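Glucosamine kinase (PDB 6HWJ) catalyses the magnesium-dependent transfer of phosphate from ATP to D-glucosamine, giving D-glucosamine 6-phosphate, and acts to a lesser extent on glucose. Local coordinates at residues A[21-24]-A[28-31]; A[43-48]-A[80-85]; A[49-52]-A[56-59]; A[59-64]-A[70-75]; A[131-136]-A[317-322]. All blocks are in the same frame, centred on the assembly; numbering follows the deposited sequence. Where two conformers were deposited one is given.

Interaction 1. Residues A[21-24]-A[28-31]; sequences GERR and AVPG. With MG (magnesium ion), chain D.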
# COMPACT_ATOMS: atom_id res chain seq x y z
N GLY A 21 -21.01 5.80 -12.73
CA GLY A 21 -22.17 5.72 -13.59
C GLY A 21 -21.82 5.63 -15.06
O GLY A 21 -20.66 5.57 -15.47
N GLU A 22 -22.88 5.63 -15.87
CA GLU A 22 -22.73 5.47 -17.31
C GLU A 22 -21.80 6.53 -17.88
O GLU A 22 -21.87 7.71 -17.52
CB GLU A 22 -24.10 5.56 -18.00
CG GLU A 22 -24.06 5.27 -19.49
CD GLU A 22 -25.42 5.40 -20.15
OE1 GLU A 22 -26.15 6.35 -19.80
OE2 GLU A 22 -25.75 4.56 -21.01
N ARG A 23 -20.92 6.11 -18.78
CA ARG A 23 -20.02 7.02 -19.47
C ARG A 23 -20.52 7.25 -20.89
O ARG A 23 -21.60 6.78 -21.28
CB ARG A 23 -18.59 6.48 -19.44
CG ARG A 23 -18.44 5.07 -19.97
CD ARG A 23 -17.15 4.44 -19.46
NE ARG A 23 -16.89 3.15 -20.08
CZ ARG A 23 -15.98 2.28 -19.65
NH1 ARG A 23 -15.82 1.13 -20.28
NH2 ARG A 23 -15.24 2.56 -18.58
N ARG A 24 -19.74 7.99 -21.67
CA ARG A 24 -20.10 8.26 -23.05
C ARG A 24 -20.43 6.95 -23.77
O ARG A 24 -19.71 5.95 -23.63
CB ARG A 24 -18.97 8.99 -23.77
CG ARG A 24 -18.70 10.40 -23.26
CD ARG A 24 -19.90 11.32 -23.45
NE ARG A 24 -20.40 11.30 -24.82
CZ ARG A 24 -19.86 11.97 -25.84
NH1 ARG A 24 -18.78 12.72 -25.65
NH2 ARG A 24 -20.40 11.89 -27.05
N ALA A 28 -18.89 2.69 -24.00
CA ALA A 28 -19.66 2.10 -22.92
C ALA A 28 -19.14 0.71 -22.58
O ALA A 28 -18.53 0.02 -23.40
CB ALA A 28 -21.14 2.01 -23.30
N VAL A 29 -19.38 0.30 -21.34
CA VAL A 29 -19.09 -1.08 -20.93
C VAL A 29 -19.87 -2.03 -21.83
O VAL A 29 -21.10 -1.88 -21.98
CB VAL A 29 -19.48 -1.29 -19.45
CG1 VAL A 29 -19.29 -2.76 -19.06
CG2 VAL A 29 -18.65 -0.38 -18.55
N PRO A 30 -19.22 -3.02 -22.46
CA PRO A 30 -19.94 -3.88 -23.39
C PRO A 30 -20.81 -4.88 -22.65
O PRO A 30 -20.41 -5.49 -21.65
CB PRO A 30 -18.82 -4.58 -24.17
CG PRO A 30 -17.67 -4.61 -23.22
CD PRO A 30 -17.79 -3.39 -22.33
N GLY A 31 -22.03 -5.03 -23.15
CA GLY A 31 -22.99 -5.94 -22.57
C GLY A 31 -23.21 -7.14 -23.46
O GLY A 31 -22.65 -7.24 -24.56
MG MG D . -24.86 3.15 -22.29
O HOH W 1 -23.01 4.08 -22.15
O HOH W 2 -25.36 4.48 -23.89
O HOH W 3 -26.66 1.91 -22.37
O HOH W 4 -24.20 1.76 -20.69

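Interaction 2. Residues A[43-48]-A[80-85]; sequences EGHAVG and AEHLVA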
# COMPACT_ATOMS: atom_id res chain seq x y z
N GLU A 43 -32.87 -7.56 2.43
CA GLU A 43 -33.64 -6.31 2.26
C GLU A 43 -33.31 -5.61 0.95
O GLU A 43 -33.33 -4.37 0.86
CB GLU A 43 -33.41 -5.36 3.44
CG GLU A 43 -33.69 -5.99 4.81
CD GLU A 43 -33.73 -4.95 5.93
OE1 GLU A 43 -34.82 -4.71 6.47
OE2 GLU A 43 -32.69 -4.36 6.26
N GLY A 44 -33.04 -6.38 -0.09
CA GLY A 44 -32.74 -5.84 -1.41
C GLY A 44 -31.31 -5.44 -1.65
O GLY A 44 -31.02 -4.82 -2.68
N HIS A 45 -30.39 -5.76 -0.74
CA HIS A 45 -28.99 -5.42 -0.87
C HIS A 45 -28.16 -6.65 -1.19
O HIS A 45 -28.47 -7.76 -0.75
CB HIS A 45 -28.46 -4.75 0.43
CG HIS A 45 -29.12 -3.45 0.74
ND1 HIS A 45 -28.65 -2.24 0.25
CD2 HIS A 45 -30.22 -3.16 1.46
CE1 HIS A 45 -29.44 -1.27 0.67
NE2 HIS A 45 -30.40 -1.80 1.41
N ALA A 46 -27.09 -6.44 -1.96
CA ALA A 46 -26.23 -7.56 -2.31
C ALA A 46 -24.87 -7.07 -2.78
O ALA A 46 -24.67 -5.89 -3.07
CB ALA A 46 -26.87 -8.43 -3.39
N VAL A 47 -23.92 -8.00 -2.82
CA VAL A 47 -22.62 -7.80 -3.44
C VAL A 47 -22.53 -8.76 -4.61
O VAL A 47 -22.64 -9.98 -4.43
CB VAL A 47 -21.46 -8.02 -2.48
CG1 VAL A 47 -20.13 -7.63 -3.17
CG2 VAL A 47 -21.64 -7.21 -1.18
N GLY A 48 -22.35 -8.22 -5.81
CA GLY A 48 -22.27 -9.02 -7.01
C GLY A 48 -20.84 -9.01 -7.53
O GLY A 48 -20.13 -8.02 -7.40
N ALA A 80 -23.56 -0.56 2.15
CA ALA A 80 -22.38 -0.63 3.00
C ALA A 80 -22.78 -0.92 4.44
O ALA A 80 -22.14 -1.71 5.13
CB ALA A 80 -21.59 0.68 2.93
N GLU A 81 -23.85 -0.27 4.90
CA GLU A 81 -24.45 -0.57 6.18
C GLU A 81 -24.80 -2.04 6.31
O GLU A 81 -24.55 -2.66 7.35
CB GLU A 81 -25.71 0.31 6.34
CG GLU A 81 -26.44 0.22 7.59
CD GLU A 81 -27.60 1.22 7.60
OE1 GLU A 81 -28.75 0.78 7.82
OE2 GLU A 81 -27.35 2.42 7.34
N HIS A 82 -25.40 -2.62 5.26
CA HIS A 82 -25.79 -4.03 5.32
C HIS A 82 -24.59 -4.96 5.27
O HIS A 82 -24.62 -6.06 5.85
CB HIS A 82 -26.77 -4.35 4.20
CG HIS A 82 -28.17 -3.90 4.48
ND1 HIS A 82 -28.52 -2.57 4.57
CD2 HIS A 82 -29.29 -4.60 4.78
CE1 HIS A 82 -29.80 -2.47 4.88
NE2 HIS A 82 -30.29 -3.69 5.02
N LEU A 83 -23.51 -4.56 4.60
CA LEU A 83 -22.29 -5.36 4.67
C LEU A 83 -21.74 -5.37 6.10
O LEU A 83 -21.36 -6.43 6.61
CB LEU A 83 -21.25 -4.82 3.70
CG LEU A 83 -19.89 -5.55 3.77
CD1 LEU A 83 -20.02 -6.96 3.22
CD2 LEU A 83 -18.83 -4.79 3.01
N VAL A 84 -21.72 -4.22 6.74
CA VAL A 84 -21.24 -4.15 8.12
C VAL A 84 -22.12 -5.00 9.03
O VAL A 84 -21.62 -5.73 9.89
CB VAL A 84 -21.18 -2.70 8.59
CG1 VAL A 84 -20.83 -2.63 10.06
CG2 VAL A 84 -20.15 -1.94 7.74
N ALA A 85 -23.44 -4.97 8.81
CA ALA A 85 -24.33 -5.78 9.64
C ALA A 85 -24.07 -7.26 9.45
O ALA A 85 -24.09 -8.03 10.42
CB ALA A 85 -25.80 -5.43 9.33

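Interaction 3. Residues A[49-52]-A[56-59]; sequences VVRS and ARWT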
# COMPACT_ATOMS: atom_id res chain seq x y z
N VAL A 49 -20.43 -10.15 -8.07
CA VAL A 49 -19.25 -10.27 -8.91
C VAL A 49 -19.76 -10.40 -10.33
O VAL A 49 -20.40 -11.41 -10.68
CB VAL A 49 -18.38 -11.46 -8.50
CG1 VAL A 49 -17.22 -11.62 -9.48
CG2 VAL A 49 -17.87 -11.27 -7.07
N VAL A 50 -19.55 -9.37 -11.14
CA VAL A 50 -20.20 -9.23 -12.43
C VAL A 50 -19.14 -9.23 -13.51
O VAL A 50 -18.06 -8.64 -13.35
CB VAL A 50 -21.07 -7.97 -12.51
CG1 VAL A 50 -21.78 -7.85 -13.84
CG2 VAL A 50 -22.09 -7.98 -11.36
N ARG A 51 -19.44 -9.90 -14.61
CA ARG A 51 -18.58 -9.93 -15.79
C ARG A 51 -19.24 -9.14 -16.90
O ARG A 51 -20.40 -9.38 -17.25
CB ARG A 51 -18.33 -11.38 -16.21
CG ARG A 51 -17.19 -11.59 -17.16
CD ARG A 51 -17.07 -13.08 -17.51
NE ARG A 51 -16.82 -13.90 -16.32
CZ ARG A 51 -15.64 -14.45 -16.01
NH1 ARG A 51 -14.59 -14.28 -16.80
NH2 ARG A 51 -15.53 -15.18 -14.92
N SER A 52 -18.51 -8.17 -17.45
CA SER A 52 -18.96 -7.53 -18.67
C SER A 52 -18.59 -8.42 -19.89
O SER A 52 -17.84 -9.39 -19.78
CB SER A 52 -18.35 -6.13 -18.79
OG SER A 52 -17.00 -6.10 -18.38
N ALA A 56 -14.10 -8.65 -18.54
CA ALA A 56 -13.68 -7.91 -17.36
C ALA A 56 -14.62 -8.20 -16.19
O ALA A 56 -15.83 -8.28 -16.36
CB ALA A 56 -13.66 -6.41 -17.64
N ARG A 57 -14.04 -8.38 -15.01
CA ARG A 57 -14.79 -8.72 -13.80
C ARG A 57 -14.83 -7.53 -12.86
O ARG A 57 -13.88 -6.75 -12.78
CB ARG A 57 -14.18 -9.91 -13.07
CG ARG A 57 -14.34 -11.23 -13.77
CD ARG A 57 -14.29 -12.38 -12.76
NE ARG A 57 -13.08 -12.37 -11.95
CZ ARG A 57 -12.85 -13.20 -10.93
NH1 ARG A 57 -11.72 -13.11 -10.24
NH2 ARG A 57 -13.76 -14.11 -10.60
N TRP A 58 -15.93 -7.43 -12.11
CA TRP A 58 -16.20 -6.26 -11.29
C TRP A 58 -16.86 -6.66 -9.98
O TRP A 58 -17.70 -7.55 -9.94
CB TRP A 58 -17.15 -5.28 -12.02
CG TRP A 58 -16.75 -4.94 -13.43
CD1 TRP A 58 -16.93 -5.70 -14.55
CD2 TRP A 58 -16.11 -3.74 -13.85
NE1 TRP A 58 -16.45 -5.04 -15.65
CE2 TRP A 58 -15.93 -3.84 -15.25
CE3 TRP A 58 -15.65 -2.59 -13.19
CZ2 TRP A 58 -15.31 -2.83 -16.00
CZ3 TRP A 58 -15.05 -1.59 -13.94
CH2 TRP A 58 -14.89 -1.72 -15.32
N THR A 59 -16.49 -5.97 -8.91
CA THR A 59 -17.24 -6.01 -7.65
C THR A 59 -18.30 -4.93 -7.73
O THR A 59 -17.97 -3.76 -7.95
CB THR A 59 -16.35 -5.77 -6.44
OG1 THR A 59 -15.31 -6.74 -6.41
CG2 THR A 59 -17.16 -5.85 -5.13

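Interaction 4. Residues A[59-64]-A[70-75]; sequences TVPLVR and VRRSRP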
# COMPACT_ATOMS: atom_id res chain seq x y z
N THR A 59 -16.49 -5.97 -8.91
CA THR A 59 -17.24 -6.01 -7.65
C THR A 59 -18.30 -4.93 -7.73
O THR A 59 -17.97 -3.76 -7.95
CB THR A 59 -16.35 -5.77 -6.44
OG1 THR A 59 -15.31 -6.74 -6.41
CG2 THR A 59 -17.16 -5.85 -5.13
N VAL A 60 -19.56 -5.30 -7.53
CA VAL A 60 -20.63 -4.33 -7.64
C VAL A 60 -21.52 -4.40 -6.41
O VAL A 60 -22.19 -5.43 -6.20
CB VAL A 60 -21.47 -4.56 -8.91
CG1 VAL A 60 -22.42 -3.38 -9.09
CG2 VAL A 60 -20.56 -4.71 -10.14
N PRO A 61 -21.58 -3.35 -5.58
CA PRO A 61 -22.62 -3.30 -4.56
C PRO A 61 -23.95 -3.02 -5.23
O PRO A 61 -24.08 -2.06 -5.99
CB PRO A 61 -22.18 -2.15 -3.64
CG PRO A 61 -21.45 -1.22 -4.57
CD PRO A 61 -20.78 -2.11 -5.61
N LEU A 62 -24.94 -3.86 -4.95
CA LEU A 62 -26.20 -3.82 -5.66
C LEU A 62 -27.36 -3.54 -4.72
O LEU A 62 -27.37 -3.97 -3.56
CB LEU A 62 -26.45 -5.15 -6.39
CG LEU A 62 -25.48 -5.45 -7.53
CD1 LEU A 62 -25.52 -6.95 -7.82
CD2 LEU A 62 -25.82 -4.65 -8.78
N VAL A 63 -28.35 -2.85 -5.26
CA VAL A 63 -29.60 -2.60 -4.54
C VAL A 63 -30.75 -2.73 -5.52
O VAL A 63 -30.71 -2.18 -6.63
CB VAL A 63 -29.59 -1.21 -3.87
CG1 VAL A 63 -29.60 -0.12 -4.91
CG2 VAL A 63 -30.78 -1.08 -2.91
N ARG A 64 -31.77 -3.47 -5.13
CA ARG A 64 -32.98 -3.51 -5.93
C ARG A 64 -33.74 -2.20 -5.75
O ARG A 64 -33.92 -1.72 -4.63
CB ARG A 64 -33.83 -4.72 -5.56
CG ARG A 64 -33.22 -6.05 -6.05
CD ARG A 64 -34.01 -7.26 -5.60
NE ARG A 64 -33.38 -8.53 -5.97
CZ ARG A 64 -33.96 -9.47 -6.71
NH1 ARG A 64 -35.21 -9.31 -7.17
NH2 ARG A 64 -33.29 -10.57 -6.99
N VAL A 70 -32.70 -2.96 -10.78
CA VAL A 70 -31.50 -3.03 -9.95
C VAL A 70 -30.61 -1.85 -10.35
O VAL A 70 -30.62 -1.40 -11.49
CB VAL A 70 -30.76 -4.36 -10.10
CG1 VAL A 70 -30.14 -4.47 -11.50
CG2 VAL A 70 -29.69 -4.51 -9.04
N ARG A 71 -29.85 -1.35 -9.40
CA ARG A 71 -28.84 -0.36 -9.70
C ARG A 71 -27.68 -0.52 -8.74
O ARG A 71 -27.75 -1.25 -7.75
CB ARG A 71 -29.43 1.05 -9.65
CG ARG A 71 -29.91 1.46 -8.28
CD ARG A 71 -30.59 2.85 -8.30
NE ARG A 71 -31.22 3.14 -7.01
CZ ARG A 71 -30.54 3.46 -5.91
NH1 ARG A 71 -29.22 3.55 -5.94
NH2 ARG A 71 -31.19 3.69 -4.78
N ARG A 72 -26.58 0.15 -9.06
CA ARG A 72 -25.41 0.13 -8.20
C ARG A 72 -25.66 0.99 -6.97
O ARG A 72 -26.11 2.14 -7.08
CB ARG A 72 -24.18 0.63 -8.97
CG ARG A 72 -22.90 0.45 -8.18
CD ARG A 72 -21.68 1.06 -8.89
NE ARG A 72 -20.44 0.67 -8.21
CZ ARG A 72 -19.97 1.28 -7.13
NH1 ARG A 72 -20.61 2.32 -6.61
NH2 ARG A 72 -18.83 0.85 -6.57
N SER A 73 -25.38 0.43 -5.80
CA SER A 73 -25.59 1.14 -4.56
C SER A 73 -24.78 2.43 -4.51
O SER A 73 -23.63 2.48 -4.96
CB SER A 73 -25.23 0.24 -3.39
OG SER A 73 -25.72 -1.06 -3.66
N ARG A 74 -25.40 3.47 -3.93
CA ARG A 74 -24.78 4.75 -3.64
C ARG A 74 -24.74 4.97 -2.13
O ARG A 74 -25.55 4.40 -1.40
CB ARG A 74 -25.57 5.89 -4.30
CG ARG A 74 -25.63 5.83 -5.81
CD ARG A 74 -26.70 6.76 -6.36
NE ARG A 74 -26.85 6.63 -7.80
CZ ARG A 74 -27.89 7.10 -8.50
NH1 ARG A 74 -28.88 7.73 -7.88
NH2 ARG A 74 -27.93 6.94 -9.81
N PRO A 75 -23.79 5.77 -1.64
CA PRO A 75 -23.82 6.13 -0.22
C PRO A 75 -25.18 6.67 0.18
O PRO A 75 -25.76 7.51 -0.50
CB PRO A 75 -22.73 7.20 -0.11
CG PRO A 75 -21.79 6.88 -1.20
CD PRO A 75 -22.65 6.39 -2.34
O HOH W 5 -18.82 -1.47 -9.11
O HOH W 6 -17.63 -1.58 -6.43

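Interaction 5. Residues A[131-136]-A[317-322]; sequences VVKWAV and DFDGNP. With MG (magnesium ion), chain F; MG (magnesium ion), chain C.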
# COMPACT_ATOMS: atom_id res chain seq x y z
N VAL A 131 -15.06 2.47 7.84
CA VAL A 131 -14.89 2.77 6.42
C VAL A 131 -15.02 1.47 5.65
O VAL A 131 -14.24 0.52 5.88
CB VAL A 131 -13.54 3.43 6.12
CG1 VAL A 131 -13.47 3.79 4.64
CG2 VAL A 131 -13.33 4.64 7.00
N VAL A 132 -15.98 1.41 4.75
CA VAL A 132 -16.16 0.30 3.83
C VAL A 132 -15.52 0.71 2.51
O VAL A 132 -15.87 1.75 1.94
CB VAL A 132 -17.64 -0.03 3.63
CG1 VAL A 132 -17.79 -1.12 2.54
CG2 VAL A 132 -18.29 -0.45 4.93
N LYS A 133 -14.61 -0.11 2.03
CA LYS A 133 -13.91 0.13 0.77
C LYS A 133 -14.27 -1.02 -0.16
O LYS A 133 -13.88 -2.16 0.11
CB LYS A 133 -12.40 0.20 0.98
CG LYS A 133 -11.61 0.46 -0.29
CD LYS A 133 -10.12 0.60 0.03
CE LYS A 133 -9.31 0.95 -1.22
NZ LYS A 133 -7.84 0.95 -0.95
N TRP A 134 -15.02 -0.71 -1.22
CA TRP A 134 -15.35 -1.68 -2.24
C TRP A 134 -14.21 -1.79 -3.24
O TRP A 134 -13.75 -0.79 -3.79
CB TRP A 134 -16.61 -1.27 -3.01
CG TRP A 134 -17.84 -1.09 -2.18
CD1 TRP A 134 -18.41 0.10 -1.82
CD2 TRP A 134 -18.64 -2.12 -1.61
NE1 TRP A 134 -19.53 -0.14 -1.06
CE2 TRP A 134 -19.69 -1.49 -0.91
CE3 TRP A 134 -18.58 -3.51 -1.62
CZ2 TRP A 134 -20.66 -2.20 -0.23
CZ3 TRP A 134 -19.54 -4.22 -0.95
CH2 TRP A 134 -20.58 -3.57 -0.26
N ALA A 135 -13.78 -3.01 -3.51
CA ALA A 135 -13.01 -3.26 -4.72
C ALA A 135 -13.93 -2.91 -5.88
O ALA A 135 -15.16 -2.93 -5.76
CB ALA A 135 -12.54 -4.71 -4.78
N VAL A 136 -13.33 -2.52 -6.98
CA VAL A 136 -14.12 -2.21 -8.18
C VAL A 136 -13.73 -3.21 -9.26
O VAL A 136 -14.43 -4.21 -9.49
CB VAL A 136 -13.90 -0.75 -8.62
CG1 VAL A 136 -14.67 -0.46 -9.91
CG2 VAL A 136 -14.33 0.20 -7.52
N ASP A 317 -2.77 0.97 3.39
CA ASP A 317 -2.44 0.83 1.96
C ASP A 317 -1.64 -0.44 1.70
O ASP A 317 -0.43 -0.38 1.47
CB ASP A 317 -1.67 2.07 1.50
CG ASP A 317 -1.70 2.26 -0.02
OD1 ASP A 317 -1.98 1.28 -0.74
OD2 ASP A 317 -1.45 3.40 -0.48
N PHE A 318 -2.31 -1.59 1.69
CA PHE A 318 -1.68 -2.89 1.53
C PHE A 318 -1.91 -3.53 0.15
O PHE A 318 -1.81 -4.76 0.02
CB PHE A 318 -2.16 -3.83 2.62
CG PHE A 318 -1.51 -3.58 3.96
CD1 PHE A 318 -0.25 -4.08 4.23
CD2 PHE A 318 -2.15 -2.83 4.93
CE1 PHE A 318 0.36 -3.85 5.45
CE2 PHE A 318 -1.55 -2.60 6.15
CZ PHE A 318 -0.30 -3.11 6.41
N ASP A 319 -2.20 -2.72 -0.87
CA ASP A 319 -2.46 -3.23 -2.21
C ASP A 319 -1.20 -3.67 -2.94
O ASP A 319 -1.31 -4.34 -3.97
CB ASP A 319 -3.16 -2.16 -3.06
CG ASP A 319 -4.59 -1.94 -2.65
OD1 ASP A 319 -5.21 -2.88 -2.12
OD2 ASP A 319 -5.09 -0.82 -2.87
N GLY A 320 -0.03 -3.29 -2.46
CA GLY A 320 1.22 -3.64 -3.11
C GLY A 320 1.83 -2.51 -3.92
O GLY A 320 1.28 -1.41 -4.05
N ASN A 321 2.99 -2.81 -4.50
CA ASN A 321 3.76 -1.81 -5.25
C ASN A 321 3.07 -1.49 -6.57
O ASN A 321 2.94 -2.37 -7.43
CB ASN A 321 5.16 -2.35 -5.50
CG ASN A 321 6.05 -1.34 -6.19
OD1 ASN A 321 5.64 -0.22 -6.47
ND2 ASN A 321 7.29 -1.74 -6.47
N PRO A 322 2.61 -0.25 -6.77
CA PRO A 322 1.81 0.06 -7.96
C PRO A 322 2.60 0.10 -9.26
O PRO A 322 1.97 0.17 -10.33
CB PRO A 322 1.21 1.44 -7.64
CG PRO A 322 2.20 2.06 -6.71
CD PRO A 322 2.78 0.93 -5.89
MG MG F . -2.21 1.38 -2.92
MG MG C . -1.03 5.38 0.34
O HOH W 7 -1.18 3.25 -2.98
O HOH W 8 -0.12 0.78 -2.60
O HOH W 9 -0.41 7.37 1.08
O HOH W 10 -2.38 5.59 1.86
O HOH W 11 -2.60 6.53 -0.62

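Interaction 1. Residues A[21-24]-A[28-31]
Van der Waals packing carries this contact: the guanidinium of Arg-23 lies across Val-29, whose CG2 sits over one face of the group, toward its rim, with CG2 3.6 Å from NH1 of Arg-23. The two side chains meet at about a right angle. CG of Arg-23 stands between its own backbone N and carbonyl carbon (chi1 54°), and from there the chain runs extended to NE, which lays the guanidinium along the backbone of Ala-28 and Val-29. Polar bonds are formed just beyond the two segments: NE of Arg-23 is hydrogen-bonded to the carbonyl O of Val-27, and Arg-24 makes a salt bridge with Glu-26. Metal coordination is the third element. OE2 of Glu-22 binds a magnesium ion at 2.1 Å, together with four waters; one of these waters donates a hydrogen bond to O of Arg-23, 3.2 Å away. The ion lies near the methyl of Ala-28 and away from the ATP and glucosamine sites. Within this loop between helix 5-11 and strand 34-42, no direct hydrogen bond joins residues 21-24 to 28-31, which implies a surface turn shaped by arginine packing, bonds to Val-27 and Glu-26, and the hydrated magnesium at Glu-22.

Interaction 2. Residues A[43-48]-A[80-85]
A face-to-face histidine stack with a carboxylate at its edge joins the start of strand 45-51 to helix 79-88, at the partly buried border of the N-terminal antiparallel sheet. The rings of His-45 and His-82 have centroids 4.0 Å apart and planes inclined by 22°. They are displaced against each other: CD2 of His-45 stands over the centre of the His-82 ring, while ND1 of His-82 lies above the rim of the His-45 ring. The shortest approach, 3.5 Å, is between CD2 of His-45 and CE1 of His-82.

Glu-43 comes to the same imidazole from its edge. NE2 of His-82 donates to OE2 of Glu-43 over 2.8 Å, with an N-H...O angle of 160°; the acceptor lies close to the ring plane and is met on the anti side of the carboxylate. CG of Glu-43 is anti to its carbonyl carbon (chi1 -54°), and the extended chain beyond it carries the carboxylate across to the helix. The other nitrogen of His-82, ND1, is hydrogen-bonded to O of Gly-78, while ND1 of His-45 pairs with Thr-79. Deeper in, Val-47 and Leu-83 turn to a common apolar layer with Trp-134 of the neighbouring sheet.

With both nitrogens of His-82 engaged and one ring face covered by His-45, the imidazole is restrained in rotation and tilt. With a carboxylate at NE2 and a carbonyl at ND1, both acceptors, His-82 is probably doubly protonated and cationic, the charge balanced by Glu-43.

Interaction 3. Residues A[49-52]-A[56-59]
The beta hairpin of strands 45-51 and 57-65 closes here, next to its turn, within the N-terminal antiparallel sheet. Val-50 and Trp-58 form the hydrogen-bonded pair: N of Val-50 donates to O of Trp-58 at 2.9 Å, and N of Trp-58 to O of Val-50 at 2.7 Å, the second bond more bent, with an N-H...O angle of 132°. On either side of it, Val-49 faces Thr-59 and Arg-51 faces Arg-57 as non-hydrogen-bonded pairs. Toward the turn, N of Ser-52 donates to O of Ala-56 at 2.9 Å.

The indole adds a side-chain bond. NE1 of Trp-58 donates to OG of Ser-52 over 3.0 Å, nearly straight at 166° and close to the ring plane. A chi1 of 40° swings OG of Ser-52 toward the indole edge, and the same hydroxyl is hydrogen-bonded to Asp-54 in the turn. On the face shared with Val-49, CD of Arg-57 packs over the rim of the Arg-51 guanidinium, 3.7 Å from NH2 of Arg-51. The two guanidinium planes are inclined to each other, and each group has an acidic partner, Asp-36 for Arg-51 and Glu-174 for Arg-57.

Ser-52 thus links the indole to the turn, helping to set the ring's orientation, with Arg-137 in a cation-pi contact, while the separate carboxylates probably offset the cost of bringing two arginines together.

Interaction 4. Residues A[59-64]-A[70-75]
Pro-61 packs against the guanidinium of Arg-72: its CD lies over one face, toward the rim, 3.7 Å from NH2 of Arg-72. With CG anti to the backbone N (chi1 -172°) and the chain extended to NE, Arg-72 reaches back along the neighbouring strand. Two waters complete the link, one accepting from NE and the other from NH2 of Arg-72, both hydrogen-bonded to O of Thr-59; NH1 forms a salt bridge with Glu-122. Val-63 and Arg-71 lie side by side, pointing the same way, and CG1 of Val-63 sits over the centre of the Arg-71 guanidinium, 3.8 Å from its CZ. NE of Arg-71 forms a salt bridge with Asp-65 and NH1 one with Asp-77. These residues belong to the beta hairpin of strands 57-65 and 69-72, whose hydrogen-bonded pair is Val-63 with Arg-71, N to O 3.0 Å in both backbone bonds. Where strand 69-72 ends, N of Ser-73 donates to O of Pro-61 at 2.8 Å, from above the carbonyl plane, while OG of Ser-73 is hydrogen-bonded to Thr-79. On the face opposite Val-63 and Arg-71, CD2 of Leu-62 touches CG2 of Val-70 at 3.9 Å, and Trp-5 of helix 5-11 packs on both.

Interaction 5. Residues A[131-136]-A[317-322]
Lys-133 and Asp-319 approach from opposite directions and meet in a long, weak salt bridge, NZ of Lys-133 lying 3.8 Å from OD2 of Asp-319; it is tentative, since Asp-319 has two conformers. This is the loose part of the contact: no direct hydrogen bond joins the segments, and little surface is buried between them. Lys-133 is fully extended, with CG anti to the backbone N (chi1 -180°), and its chain carries the ammonium across the gap to the metal-binding loop. It probably contributes to the ATP site. OD1 of Asp-319 is hydrogen-bonded to Ser-146.

The tight part is the metal cluster on the loop. The carboxylate of Asp-317 bridges two magnesium ions, OD1 binding one at 2.2 Å and OD2 the other, also at 2.2 Å. The ion at OD1 also takes two waters; one donates to OD2 of Asp-317 and the other to O of Gly-320. The ion at OD2 is bound by OE1 of Gln-305 and by three waters. Asp-319 is an established magnesium ligand; in the conformer described, its OD2 lies 3.6 Å from the first ion, too far for a metal bond. The positive charges of the metals and Lys-133 would suit a nucleotide's phosphates.

Strand 130-134 runs between strands 123-126 and 179-186, with helix 79-88 packed on Val-132 and Trp-134, while Phe-318 and Asp-319 pack on helix 148-157.

How the interactions relate
Interactions 1, 3 and 4 follow one another along the chain, and interaction 2 spans the last two, pairing residues 43-48 with helix 79-88. Interactions 2, 3 and 4 share the N-terminal antiparallel sheet: strand 45-51 serves 2 and 3, strand 57-65 serves 3 and 4, and Thr-59 belongs to both. The centres of 2 and 4 are about 9 Å apart. Interaction 1 packs on the hairpin through Val-29 and Ser-52. Interaction 5 joins the second sheet to a distant loop; its centre is about 19 Å from that of 2, but Trp-134 touches Val-47, Leu-83 and Pro-61. Thr-59 probably hydrogen-bonds to Val-136; the N-terminal sheet thus backs the strand of Lys-133, a probable ATP ligand.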